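Local coordinates for Ketoacyl_synth_N domain-containing protein (Photorhabdus luminescens subsp. laumondii, PDB 6SMO), which is probably a ketoacyl-synthase-like partner, perhaps a chain-length factor, that pairs with a PKS_KS domain protein and binds a polyketone chain, at residues T8-I13 and N18-I23; K56-R61 and Y72-V77; L86-L91 and L144-S149; P308-Q313 and V319-L324. All blocks are in the same frame, centred on the assembly; numbering follows the deposited sequence.

Contact 1 (T8-I13 and N18-I23); sequences TGVGAI and NDVTAI
The side chains of V10 and V20 cross at about a right angle at one end, with CG2 of V10 4.1 Å from CG2 of V20. Chi1 of V20 (65°, measured to CG1) leaves CG2 anti to the backbone N, as the methyl that meets V10. Two residues along the strand, A12 meets the tip of I23: its CB is 4.0 Å from I23 CD1, and the same methyl rests 3.8 Å from A12 O. At the other end backbone takes part, with I13 CG2 3.4 Å from N18 O and A12 O 3.7 Å from D19 CA. This is the first beta-alpha connection of the thiolase-type fold: strand 5-13 ends, the chain turns, and the opening turn of helix 20-31 lies back on the strand. V10 and V20 also touch S327 of helix 319-329; I13 packs on Y72 and M79 of helix 68-84. Within 18-23 the polar bonds are capping ones: OD1 of the N-cap D19 accepts from A22 N at 2.8 Å, nearly along its C-O axis, and from T21 OG1 at 2.7 Å, 45° out of the carboxylate plane on the opposite face. Elsewhere, N18 ND2 bonds to S50 O, and G11 and I13 pair with F224 and A222 of strand 218-229.

Contact 2 (K56-R61 and Y72-V77); sequences KYINNR and YGIVAV
The ring of Y57 receives V75 over one face: V75 CG1 stands 4.0 Å from the ring centroid and 29° off the normal, which meets the geometry of a CH-pi contact. The methyl lies over the root of the ring, with Y57 CG its nearest atom at 3.6 Å and Y57 CB at 3.7 Å. Next to it I58 crosses I74 at about a right angle, I58 CD1 lying 4.2 Å from I74 CD1 and I58 CG1 4.2 Å from I74 CG2. V75 can present CG1 because that branch is anti to its own carbonyl carbon (chi1 -62°). In the second shell M79 touches Y57 and V71 touches I58, both from helix 68-84 itself, while F52 packs on V75 and I66 on I74. Further out, N59 caps the short helix 60-63 through its OD1, which accepts from L62 N, and R61 NE forms a salt bridge with an acidic side chain of a neighbouring protein chain. Y72 and A76, on another side of helix 68-84, pack on A222 of strand 218-229. The contact thus lays an incoming loop, ending in an N-capped helix, over a helix that covers the sheet in the N-terminal part of a ketoacyl synthase-type domain.

Contact 3 (L86-L91 and L144-S149); sequences LDVDKL and LLYGFS
The rings of Y146 and F148 share a single methyl partner, V88 CG2, which meets each of them obliquely. The F148 ring has it nearest CZ, at 3.8 Å, with F148 CE1 at 3.9 Å; the Y146 ring is touched at CD1, 4.1 Å from V88 CG2. One face of F148 is occupied from within its own segment by Y146 CB, 3.4 Å above the ring plane and offset toward the rim, so the Y146 side chain is layered over that ring, and V88 CG2 reaches both rings from across the contact. In V88 a chi1 of 69°, measured to CG1, leaves CG2 anti to the backbone N. D87 is the centre of an inverse gamma turn; residues 88-90 then have helical phi/psi, and L91 N reaches back to D87 O at 3.2 Å. On the aromatic side the chain leaves helix 137-146 at G147, whose positive phi (87°) turns the F148 ring so that one face meets Y146 CB. S149 OG donates to G147 O at 3.1 Å from 37° above the carbonyl plane. The phenol of Y146 bonds to E78, and F148 O accepts from N293 of the PKS_KS domain-containing protein chain. In the fold, the loop between helix 68-84 and strand 96-101 packs against the end of helix 137-146: Y146 lies on L81 of helix 68-84, and F148 reaches I98 of strand 96-101 and L182 of strand 180-187.

Contact 4 (P308-Q313 and V319-L324); sequences PYLDNQ and VIDSVL
The first torsions of Q313 and I320 set up their meeting. Q313 carries CG anti to its carbonyl carbon (chi1 -48°) and runs extended beyond it, while I320 sends CG1 anti to the backbone N (chi1 -173°), leaving CG2 between N and the carbonyl carbon. The result is that the end of the Q313 amide comes across the isoleucine, modelled with Q313 OE1 3.3 Å from I320 CG2 and 3.9 Å from I320 CD1. The two side chains cross at about a right angle, and the contact is van der Waals in kind, a polar group against aliphatic carbon. L310 supplies the apolar half. Its CD1 is 4.3 Å from I320 CG2 and equally 4.3 Å from L324 CD2, so one methyl spans residues one helical turn apart. The same L310 CD1 lies 4.0 Å from D321 OD1, the leucine and aspartate sliding past each other in opposite directions. The carboxylate of D321 turns to other partners: OD1 takes a weak hydrogen bond from G318 N, and OD2 has a long, weak ion pair with R307. Between L310 and Q313 the chain leaves its helix at D311, where phi is positive (77°); D311 makes a salt bridge with R47, and L310 O accepts from H14 NE2. The contact closes a short connection between helix 307-310 and the first turns of helix 319-329. L310 also packs on V27 of helix 20-31, I320 on A223 of strand 218-229, and D321 on I354 of strand 351-356.

Contacts 1, 2 and 3 form a touching series, and contact 4 joins it through contact 1. I13 CD1 of contact 1 lies 3.6 Å from V75 CG2 of contact 2, and V77 CG1 of contact 2 lies 3.8 Å from Y146 CE2 of contact 3. V20 CG2 meets V323 CG1 of contact 4 at 3.8 Å, helix 20-31 on helix 319-329; strand 5-13 reaches the same helix through V10 CB, 4.0 Å from V323 CG1. Contacts 3 and 4 are the farthest apart, their centres about 28 Å from each other. The polyketone pocket is lined by V129, A130, W133 and F134, just ahead in sequence of helix 137-146, whose end enters contact 3; none of the four contacts contains a pocket residue.

Contact 1 (T8-I13 and N18-I23)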
loop_
_atom_site.group_PDB
_atom_site.type_symbol
_atom_site.label_atom_id
_atom_site.label_comp_id
_atom_site.label_asym_id
_atom_site.label_seq_id
_atom_site.Cartn_x
_atom_site.Cartn_y
_atom_site.Cartn_z
ATOM N N THR C 8 -13.888 -7.762 -19.443
ATOM C CA THR C 8 -15.365 -7.800 -19.634
ATOM C C THR C 8 -15.971 -6.392 -19.533
ATOM O O THR C 8 -17.034 -6.177 -20.147
ATOM C CB THR C 8 -16.023 -8.765 -18.640
ATOM O OG1 THR C 8 -15.515 -8.491 -17.334
ATOM C CG2 THR C 8 -15.778 -10.215 -18.996
ATOM N N GLY C 9 -15.335 -5.477 -18.794
ATOM C CA GLY C 9 -15.806 -4.089 -18.618
ATOM C C GLY C 9 -14.656 -3.120 -18.405
ATOM O O GLY C 9 -13.632 -3.535 -17.828
ATOM N N VAL C 10 -14.822 -1.872 -18.859
ATOM C CA VAL C 10 -13.815 -0.778 -18.724
ATOM C C VAL C 10 -14.538 0.530 -18.380
ATOM O O VAL C 10 -15.646 0.754 -18.904
ATOM C CB VAL C 10 -12.959 -0.624 -19.997
ATOM C CG1 VAL C 10 -12.016 -1.802 -20.187
ATOM C CG2 VAL C 10 -13.806 -0.410 -21.244
ATOM N N GLY C 11 -13.920 1.345 -17.521
ATOM C CA GLY C 11 -14.387 2.691 -17.142
ATOM C C GLY C 11 -13.210 3.614 -16.886
ATOM O O GLY C 11 -12.213 3.148 -16.300
ATOM N N ALA C 12 -13.273 4.848 -17.388
ATOM C CA ALA C 12 -12.212 5.863 -17.203
ATOM C C ALA C 12 -12.829 7.258 -17.230
ATOM O O ALA C 12 -13.878 7.399 -17.811
ATOM C CB ALA C 12 -11.230 5.739 -18.323
ATOM N N ILE C 13 -12.192 8.240 -16.600
ATOM C CA ILE C 13 -12.641 9.662 -16.661
ATOM C C ILE C 13 -11.401 10.501 -16.966
ATOM O O ILE C 13 -10.359 10.180 -16.463
ATOM C CB ILE C 13 -13.365 10.113 -15.384
ATOM C CG1 ILE C 13 -12.492 9.976 -14.140
ATOM C CG2 ILE C 13 -14.668 9.372 -15.212
ATOM C CD1 ILE C 13 -13.076 10.644 -12.935
ATOM N N ASN C 18 -15.611 12.181 -19.793
ATOM C CA ASN C 18 -16.032 11.642 -18.480
ATOM C C ASN C 18 -16.491 10.194 -18.623
ATOM O O ASN C 18 -17.010 9.657 -17.670
ATOM C CB ASN C 18 -17.045 12.537 -17.784
ATOM C CG ASN C 18 -16.422 13.784 -17.207
ATOM O OD1 ASN C 18 -15.214 13.857 -17.012
ATOM N ND2 ASN C 18 -17.250 14.777 -16.940
ATOM N N ASP C 19 -16.348 9.628 -19.809
ATOM C CA ASP C 19 -16.664 8.198 -20.074
ATOM C C ASP C 19 -15.735 7.672 -21.175
ATOM O O ASP C 19 -15.084 8.499 -21.845
ATOM C CB ASP C 19 -18.145 8.006 -20.417
ATOM C CG ASP C 19 -18.640 8.870 -21.564
ATOM O OD1 ASP C 19 -18.220 8.619 -22.710
ATOM O OD2 ASP C 19 -19.441 9.788 -21.300
ATOM N N VAL C 20 -15.689 6.347 -21.347
ATOM C CA VAL C 20 -14.741 5.631 -22.257
ATOM C C VAL C 20 -15.015 6.030 -23.716
ATOM O O VAL C 20 -14.032 6.201 -24.465
ATOM C CB VAL C 20 -14.802 4.101 -22.053
ATOM C CG1 VAL C 20 -16.154 3.507 -22.429
ATOM C CG2 VAL C 20 -13.682 3.388 -22.795
ATOM N N THR C 21 -16.288 6.175 -24.103
ATOM C CA THR C 21 -16.721 6.488 -25.494
ATOM C C THR C 21 -16.349 7.935 -25.848
ATOM O O THR C 21 -15.965 8.168 -27.011
ATOM C CB THR C 21 -18.221 6.236 -25.690
ATOM O OG1 THR C 21 -18.934 6.909 -24.651
ATOM C CG2 THR C 21 -18.576 4.765 -25.682
ATOM N N ALA C 22 -16.464 8.861 -24.890
ATOM C CA ALA C 22 -16.143 10.300 -25.053
ATOM C C ALA C 22 -14.629 10.483 -25.230
ATOM O O ALA C 22 -14.232 11.321 -26.064
ATOM C CB ALA C 22 -16.660 11.090 -23.874
ATOM N N ILE C 23 -13.821 9.727 -24.476
ATOM C CA ILE C 23 -12.327 9.778 -24.519
ATOM C C ILE C 23 -11.851 9.190 -25.854
ATOM O O ILE C 23 -11.020 9.842 -26.516
ATOM C CB ILE C 23 -11.701 9.046 -23.311
ATOM C CG1 ILE C 23 -12.102 9.689 -21.980
ATOM C CG2 ILE C 23 -10.187 8.966 -23.449
ATOM C CD1 ILE C 23 -11.962 8.772 -20.787
#

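Contact 2 (K56-R61 and Y72-V77)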
loop_
_atom_site.group_PDB
_atom_site.type_symbol
_atom_site.label_atom_id
_atom_site.label_comp_id
_atom_site.label_asym_id
_atom_site.label_seq_id
_atom_site.Cartn_x
_atom_site.Cartn_y
_atom_site.Cartn_z
ATOM N N LYS C 56 -23.714 12.623 -7.377
ATOM C CA LYS C 56 -24.675 11.581 -7.834
ATOM C C LYS C 56 -24.136 10.186 -7.491
ATOM O O LYS C 56 -24.944 9.333 -7.074
ATOM C CB LYS C 56 -24.936 11.700 -9.339
ATOM C CG LYS C 56 -26.095 10.859 -9.858
ATOM C CD LYS C 56 -26.207 10.832 -11.368
ATOM C CE LYS C 56 -26.698 12.138 -11.954
ATOM N NZ LYS C 56 -26.831 12.060 -13.427
ATOM N N TYR C 57 -22.829 9.963 -7.671
ATOM C CA TYR C 57 -22.156 8.649 -7.483
ATOM C C TYR C 57 -21.966 8.359 -5.989
ATOM O O TYR C 57 -22.441 7.303 -5.522
ATOM C CB TYR C 57 -20.810 8.618 -8.210
ATOM C CG TYR C 57 -20.902 8.675 -9.714
ATOM C CD1 TYR C 57 -21.082 7.524 -10.464
ATOM C CD2 TYR C 57 -20.797 9.880 -10.391
ATOM C CE1 TYR C 57 -21.163 7.568 -11.847
ATOM C CE2 TYR C 57 -20.876 9.941 -11.773
ATOM C CZ TYR C 57 -21.060 8.781 -12.505
ATOM O OH TYR C 57 -21.139 8.833 -13.866
ATOM N N ILE C 58 -21.289 9.263 -5.274
ATOM C CA ILE C 58 -20.863 9.082 -3.851
ATOM C C ILE C 58 -21.740 9.958 -2.946
ATOM O O ILE C 58 -21.965 11.134 -3.295
ATOM C CB ILE C 58 -19.362 9.402 -3.688
ATOM C CG1 ILE C 58 -18.499 8.603 -4.669
ATOM C CG2 ILE C 58 -18.913 9.186 -2.250
ATOM C CD1 ILE C 58 -17.117 9.173 -4.879
ATOM N N ASN C 59 -22.198 9.399 -1.819
ATOM C CA ASN C 59 -23.011 10.098 -0.786
ATOM C C ASN C 59 -22.114 11.078 -0.016
ATOM O O ASN C 59 -20.885 10.871 -0.004
ATOM C CB ASN C 59 -23.709 9.108 0.154
ATOM C CG ASN C 59 -22.748 8.318 1.019
ATOM O OD1 ASN C 59 -22.257 8.818 2.028
ATOM N ND2 ASN C 59 -22.485 7.078 0.639
ATOM N N ASN C 60 -22.718 12.087 0.620
ATOM C CA ASN C 60 -22.008 13.239 1.246
ATOM C C ASN C 60 -21.225 12.788 2.488
ATOM O O ASN C 60 -20.174 13.401 2.751
ATOM C CB ASN C 60 -22.964 14.387 1.589
ATOM C CG ASN C 60 -23.244 15.307 0.420
ATOM O OD1 ASN C 60 -22.460 15.384 -0.526
ATOM N ND2 ASN C 60 -24.357 16.021 0.477
ATOM N N ARG C 61 -21.708 11.780 3.223
ATOM C CA ARG C 61 -21.036 11.256 4.446
ATOM C C ARG C 61 -19.647 10.727 4.064
ATOM O O ARG C 61 -18.662 11.154 4.697
ATOM C CB ARG C 61 -21.863 10.157 5.124
ATOM C CG ARG C 61 -21.455 9.877 6.564
ATOM C CD ARG C 61 -22.378 8.897 7.265
ATOM N NE ARG C 61 -22.115 8.805 8.697
ATOM C CZ ARG C 61 -22.849 8.111 9.566
ATOM N NH1 ARG C 61 -23.911 7.434 9.160
ATOM N NH2 ARG C 61 -22.519 8.096 10.847
ATOM N N TYR C 72 -12.275 9.770 -7.853
ATOM C CA TYR C 72 -12.018 9.437 -9.282
ATOM C C TYR C 72 -11.994 7.915 -9.469
ATOM O O TYR C 72 -12.460 7.429 -10.517
ATOM C CB TYR C 72 -10.696 10.039 -9.768
ATOM C CG TYR C 72 -10.592 11.544 -9.736
ATOM C CD1 TYR C 72 -11.698 12.360 -9.923
ATOM C CD2 TYR C 72 -9.364 12.160 -9.548
ATOM C CE1 TYR C 72 -11.591 13.742 -9.898
ATOM C CE2 TYR C 72 -9.238 13.540 -9.526
ATOM C CZ TYR C 72 -10.356 14.335 -9.702
ATOM O OH TYR C 72 -10.240 15.695 -9.681
ATOM N N GLY C 73 -11.452 7.189 -8.485
ATOM C CA GLY C 73 -11.324 5.719 -8.508
ATOM C C GLY C 73 -12.676 5.026 -8.472
ATOM O O GLY C 73 -12.876 4.090 -9.269
ATOM N N ILE C 74 -13.573 5.474 -7.587
ATOM C CA ILE C 74 -14.901 4.836 -7.323
ATOM C C ILE C 74 -15.815 5.029 -8.542
ATOM O O ILE C 74 -16.502 4.055 -8.910
ATOM C CB ILE C 74 -15.527 5.384 -6.021
ATOM C CG1 ILE C 74 -14.690 5.006 -4.795
ATOM C CG2 ILE C 74 -16.970 4.923 -5.868
ATOM C CD1 ILE C 74 -14.924 5.887 -3.589
ATOM N N VAL C 75 -15.824 6.225 -9.145
ATOM C CA VAL C 75 -16.675 6.553 -10.332
ATOM C C VAL C 75 -16.192 5.736 -11.538
ATOM O O VAL C 75 -17.049 5.323 -12.343
ATOM C CB VAL C 75 -16.707 8.064 -10.645
ATOM C CG1 VAL C 75 -17.303 8.866 -9.498
ATOM C CG2 VAL C 75 -15.344 8.620 -11.029
ATOM N N ALA C 76 -14.878 5.510 -11.653
ATOM C CA ALA C 76 -14.244 4.715 -12.732
ATOM C C ALA C 76 -14.636 3.238 -12.590
ATOM O O ALA C 76 -14.966 2.616 -13.619
ATOM C CB ALA C 76 -12.745 4.895 -12.700
ATOM N N VAL C 77 -14.601 2.709 -11.362
ATOM C CA VAL C 77 -14.948 1.293 -11.030
ATOM C C VAL C 77 -16.440 1.063 -11.306
ATOM O O VAL C 77 -16.772 0.001 -11.870
ATOM C CB VAL C 77 -14.572 0.945 -9.575
ATOM C CG1 VAL C 77 -15.269 -0.315 -9.079
ATOM C CG2 VAL C 77 -13.066 0.816 -9.405
#

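Contact 3 (L86-L91 and L144-S149)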
loop_
_atom_site.group_PDB
_atom_site.type_symbol
_atom_site.label_atom_id
_atom_site.label_comp_id
_atom_site.label_asym_id
_atom_site.label_seq_id
_atom_site.Cartn_x
_atom_site.Cartn_y
_atom_site.Cartn_z
ATOM N N LEU C 86 -22.136 -7.301 -14.524
ATOM C CA LEU C 86 -21.981 -8.265 -13.399
ATOM C C LEU C 86 -23.119 -8.054 -12.394
ATOM O O LEU C 86 -23.361 -6.891 -12.015
ATOM C CB LEU C 86 -20.621 -8.061 -12.722
ATOM C CG LEU C 86 -19.425 -8.718 -13.411
ATOM C CD1 LEU C 86 -18.118 -8.122 -12.909
ATOM C CD2 LEU C 86 -19.435 -10.225 -13.203
ATOM N N ASP C 87 -23.782 -9.140 -11.983
ATOM C CA ASP C 87 -24.763 -9.144 -10.863
ATOM C C ASP C 87 -23.962 -9.118 -9.556
ATOM O O ASP C 87 -23.709 -10.200 -8.987
ATOM C CB ASP C 87 -25.723 -10.334 -10.972
ATOM C CG ASP C 87 -27.039 -10.138 -10.237
ATOM O OD1 ASP C 87 -27.033 -9.465 -9.186
ATOM O OD2 ASP C 87 -28.062 -10.657 -10.726
ATOM N N VAL C 88 -23.571 -7.916 -9.115
ATOM C CA VAL C 88 -22.573 -7.675 -8.027
ATOM C C VAL C 88 -23.078 -8.270 -6.704
ATOM O O VAL C 88 -22.228 -8.724 -5.912
ATOM C CB VAL C 88 -22.238 -6.175 -7.890
ATOM C CG1 VAL C 88 -23.402 -5.361 -7.344
ATOM C CG2 VAL C 88 -20.990 -5.951 -7.051
ATOM N N ASP C 89 -24.397 -8.268 -6.474
ATOM C CA ASP C 89 -25.037 -8.779 -5.229
ATOM C C ASP C 89 -24.857 -10.300 -5.136
ATOM O O ASP C 89 -24.541 -10.788 -4.033
ATOM C CB ASP C 89 -26.522 -8.409 -5.165
ATOM C CG ASP C 89 -26.783 -6.922 -4.997
ATOM O OD1 ASP C 89 -26.081 -6.125 -5.651
ATOM O OD2 ASP C 89 -27.687 -6.572 -4.211
ATOM N N LYS C 90 -25.057 -11.015 -6.250
ATOM C CA LYS C 90 -25.039 -12.502 -6.311
ATOM C C LYS C 90 -23.594 -13.021 -6.295
ATOM O O LYS C 90 -23.398 -14.176 -5.867
ATOM C CB LYS C 90 -25.797 -12.996 -7.549
ATOM C CG LYS C 90 -27.310 -12.837 -7.474
ATOM C CD LYS C 90 -28.049 -13.452 -8.644
ATOM C CE LYS C 90 -29.555 -13.404 -8.480
ATOM N NZ LYS C 90 -30.252 -14.003 -9.643
ATOM N N LEU C 91 -22.626 -12.210 -6.741
ATOM C CA LEU C 91 -21.178 -12.566 -6.757
ATOM C C LEU C 91 -20.699 -12.854 -5.328
ATOM O O LEU C 91 -21.094 -12.108 -4.410
ATOM C CB LEU C 91 -20.361 -11.433 -7.389
ATOM C CG LEU C 91 -19.794 -11.728 -8.777
ATOM C CD1 LEU C 91 -20.906 -11.935 -9.794
ATOM C CD2 LEU C 91 -18.861 -10.617 -9.226
ATOM N N LEU C 144 -15.397 -1.533 1.125
ATOM C CA LEU C 144 -16.523 -1.206 2.044
ATOM C C LEU C 144 -17.827 -1.089 1.242
ATOM O O LEU C 144 -18.852 -1.617 1.716
ATOM C CB LEU C 144 -16.229 0.096 2.799
ATOM C CG LEU C 144 -15.073 0.059 3.798
ATOM C CD1 LEU C 144 -14.929 1.402 4.499
ATOM C CD2 LEU C 144 -15.249 -1.052 4.826
ATOM N N LEU C 145 -17.786 -0.424 0.082
ATOM C CA LEU C 145 -18.979 -0.125 -0.760
ATOM C C LEU C 145 -19.523 -1.415 -1.388
ATOM O O LEU C 145 -20.747 -1.640 -1.292
ATOM C CB LEU C 145 -18.605 0.897 -1.840
ATOM C CG LEU C 145 -18.415 2.335 -1.355
ATOM C CD1 LEU C 145 -17.680 3.164 -2.398
ATOM C CD2 LEU C 145 -19.750 2.977 -1.010
ATOM N N TYR C 146 -18.652 -2.220 -2.009
ATOM C CA TYR C 146 -19.017 -3.426 -2.804
ATOM C C TYR C 146 -18.901 -4.703 -1.960
ATOM O O TYR C 146 -19.600 -5.684 -2.282
ATOM C CB TYR C 146 -18.151 -3.515 -4.063
ATOM C CG TYR C 146 -18.348 -2.379 -5.035
ATOM C CD1 TYR C 146 -19.495 -2.290 -5.806
ATOM C CD2 TYR C 146 -17.389 -1.388 -5.184
ATOM C CE1 TYR C 146 -19.687 -1.248 -6.701
ATOM C CE2 TYR C 146 -17.564 -0.341 -6.073
ATOM C CZ TYR C 146 -18.718 -0.269 -6.835
ATOM O OH TYR C 146 -18.897 0.759 -7.713
ATOM N N GLY C 147 -18.041 -4.705 -0.934
ATOM C CA GLY C 147 -17.881 -5.831 0.008
ATOM C C GLY C 147 -16.886 -6.871 -0.484
ATOM O O GLY C 147 -16.885 -7.986 0.076
ATOM N N PHE C 148 -16.059 -6.527 -1.480
ATOM C CA PHE C 148 -15.053 -7.431 -2.103
ATOM C C PHE C 148 -13.965 -7.760 -1.070
ATOM O O PHE C 148 -13.399 -6.818 -0.476
ATOM C CB PHE C 148 -14.465 -6.802 -3.370
ATOM C CG PHE C 148 -15.458 -6.493 -4.465
ATOM C CD1 PHE C 148 -16.566 -7.301 -4.686
ATOM C CD2 PHE C 148 -15.268 -5.401 -5.298
ATOM C CE1 PHE C 148 -17.467 -7.011 -5.699
ATOM C CE2 PHE C 148 -16.168 -5.114 -6.313
ATOM C CZ PHE C 148 -17.265 -5.920 -6.513
ATOM N N SER C 149 -13.685 -9.055 -0.875
ATOM C CA SER C 149 -12.920 -9.601 0.281
ATOM C C SER C 149 -11.658 -10.366 -0.146
ATOM O O SER C 149 -10.892 -10.744 0.761
ATOM C CB SER C 149 -13.813 -10.468 1.131
ATOM O OG SER C 149 -14.850 -9.697 1.720
#

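Contact 4 (P308-Q313 and V319-L324)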
loop_
_atom_site.group_PDB
_atom_site.type_symbol
_atom_site.label_atom_id
_atom_site.label_comp_id
_atom_site.label_asym_id
_atom_site.label_seq_id
_atom_site.Cartn_x
_atom_site.Cartn_y
_atom_site.Cartn_z
ATOM N N PRO C 308 0.994 12.588 -26.343
ATOM C CA PRO C 308 0.743 14.005 -26.615
ATOM C C PRO C 308 -0.719 14.421 -26.378
ATOM O O PRO C 308 -0.941 15.559 -26.006
ATOM C CB PRO C 308 1.101 14.174 -28.100
ATOM C CG PRO C 308 2.020 13.010 -28.401
ATOM C CD PRO C 308 1.519 11.883 -27.522
ATOM N N TYR C 309 -1.664 13.497 -26.588
ATOM C CA TYR C 309 -3.130 13.733 -26.516
ATOM C C TYR C 309 -3.636 13.473 -25.090
ATOM O O TYR C 309 -4.417 14.300 -24.581
ATOM C CB TYR C 309 -3.866 12.861 -27.540
ATOM C CG TYR C 309 -3.237 12.833 -28.911
ATOM C CD1 TYR C 309 -2.934 14.006 -29.585
ATOM C CD2 TYR C 309 -2.944 11.633 -29.540
ATOM C CE1 TYR C 309 -2.352 13.989 -30.844
ATOM C CE2 TYR C 309 -2.365 11.598 -30.799
ATOM C CZ TYR C 309 -2.068 12.779 -31.454
ATOM O OH TYR C 309 -1.498 12.753 -32.695
ATOM N N LEU C 310 -3.129 12.411 -24.462
ATOM C CA LEU C 310 -3.566 11.978 -23.110
ATOM C C LEU C 310 -2.737 12.612 -21.986
ATOM O O LEU C 310 -3.213 12.582 -20.861
ATOM C CB LEU C 310 -3.509 10.449 -23.037
ATOM C CG LEU C 310 -4.518 9.707 -23.908
ATOM C CD1 LEU C 310 -4.296 8.209 -23.825
ATOM C CD2 LEU C 310 -5.938 10.051 -23.504
ATOM N N ASP C 311 -1.483 12.995 -22.244
ATOM C CA ASP C 311 -0.549 13.656 -21.279
ATOM C C ASP C 311 0.055 12.659 -20.278
ATOM O O ASP C 311 -0.280 11.478 -20.304
ATOM C CB ASP C 311 -1.080 14.945 -20.638
ATOM C CG ASP C 311 -1.855 15.852 -21.570
ATOM O OD1 ASP C 311 -1.265 16.339 -22.539
ATOM O OD2 ASP C 311 -3.046 16.043 -21.316
ATOM N N ASN C 312 0.885 13.153 -19.368
ATOM C CA ASN C 312 1.493 12.251 -18.364
ATOM C C ASN C 312 0.530 12.168 -17.183
ATOM O O ASN C 312 0.251 13.203 -16.586
ATOM C CB ASN C 312 2.875 12.749 -17.946
ATOM C CG ASN C 312 3.646 11.745 -17.125
ATOM O OD1 ASN C 312 3.288 10.580 -17.074
ATOM N ND2 ASN C 312 4.707 12.185 -16.487
ATOM N N GLN C 313 0.019 10.974 -16.895
ATOM C CA GLN C 313 -0.923 10.787 -15.765
ATOM C C GLN C 313 -0.284 9.898 -14.698
ATOM O O GLN C 313 -1.008 9.507 -13.780
ATOM C CB GLN C 313 -2.219 10.161 -16.270
ATOM C CG GLN C 313 -2.786 10.843 -17.504
ATOM C CD GLN C 313 -4.081 10.207 -17.932
ATOM O OE1 GLN C 313 -4.158 9.531 -18.952
ATOM N NE2 GLN C 313 -5.111 10.411 -17.138
ATOM N N VAL C 319 -2.568 2.451 -18.106
ATOM C CA VAL C 319 -3.868 1.838 -17.697
ATOM C C VAL C 319 -4.971 2.362 -18.624
ATOM O O VAL C 319 -5.733 1.529 -19.155
ATOM C CB VAL C 319 -4.191 2.118 -16.214
ATOM C CG1 VAL C 319 -5.555 1.572 -15.815
ATOM C CG2 VAL C 319 -3.113 1.577 -15.289
ATOM N N ILE C 320 -5.025 3.681 -18.827
ATOM C CA ILE C 320 -6.038 4.329 -19.712
ATOM C C ILE C 320 -5.812 3.847 -21.145
ATOM O O ILE C 320 -6.791 3.713 -21.875
ATOM C CB ILE C 320 -6.018 5.864 -19.577
ATOM C CG1 ILE C 320 -7.166 6.515 -20.349
ATOM C CG2 ILE C 320 -4.673 6.443 -19.976
ATOM C CD1 ILE C 320 -7.606 7.837 -19.788
ATOM N N ASP C 321 -4.557 3.584 -21.505
ATOM C CA ASP C 321 -4.167 3.019 -22.826
ATOM C C ASP C 321 -4.790 1.624 -22.978
ATOM O O ASP C 321 -5.332 1.339 -24.064
ATOM C CB ASP C 321 -2.645 2.971 -22.990
ATOM C CG ASP C 321 -1.973 4.335 -22.969
ATOM O OD1 ASP C 321 -2.352 5.163 -22.117
ATOM O OD2 ASP C 321 -1.074 4.557 -23.805
ATOM N N SER C 322 -4.713 0.800 -21.926
ATOM C CA SER C 322 -5.281 -0.576 -21.862
ATOM C C SER C 322 -6.814 -0.523 -21.909
ATOM O O SER C 322 -7.414 -1.462 -22.467
ATOM C CB SER C 322 -4.800 -1.310 -20.634
ATOM O OG SER C 322 -3.388 -1.452 -20.643
ATOM N N VAL C 323 -7.414 0.527 -21.336
ATOM C CA VAL C 323 -8.886 0.786 -21.364
ATOM C C VAL C 323 -9.309 1.050 -22.815
ATOM O O VAL C 323 -10.291 0.424 -23.264
ATOM C CB VAL C 323 -9.270 1.948 -20.424
ATOM C CG1 VAL C 323 -10.612 2.574 -20.783
ATOM C CG2 VAL C 323 -9.261 1.507 -18.968
ATOM N N LEU C 324 -8.587 1.934 -23.512
ATOM C CA LEU C 324 -8.814 2.277 -24.946
ATOM C C LEU C 324 -8.569 1.040 -25.821
ATOM O O LEU C 324 -9.424 0.755 -26.683
ATOM C CB LEU C 324 -7.891 3.432 -25.354
ATOM C CG LEU C 324 -8.508 4.831 -25.311
ATOM C CD1 LEU C 324 -9.197 5.103 -23.982
ATOM C CD2 LEU C 324 -7.451 5.890 -25.585
#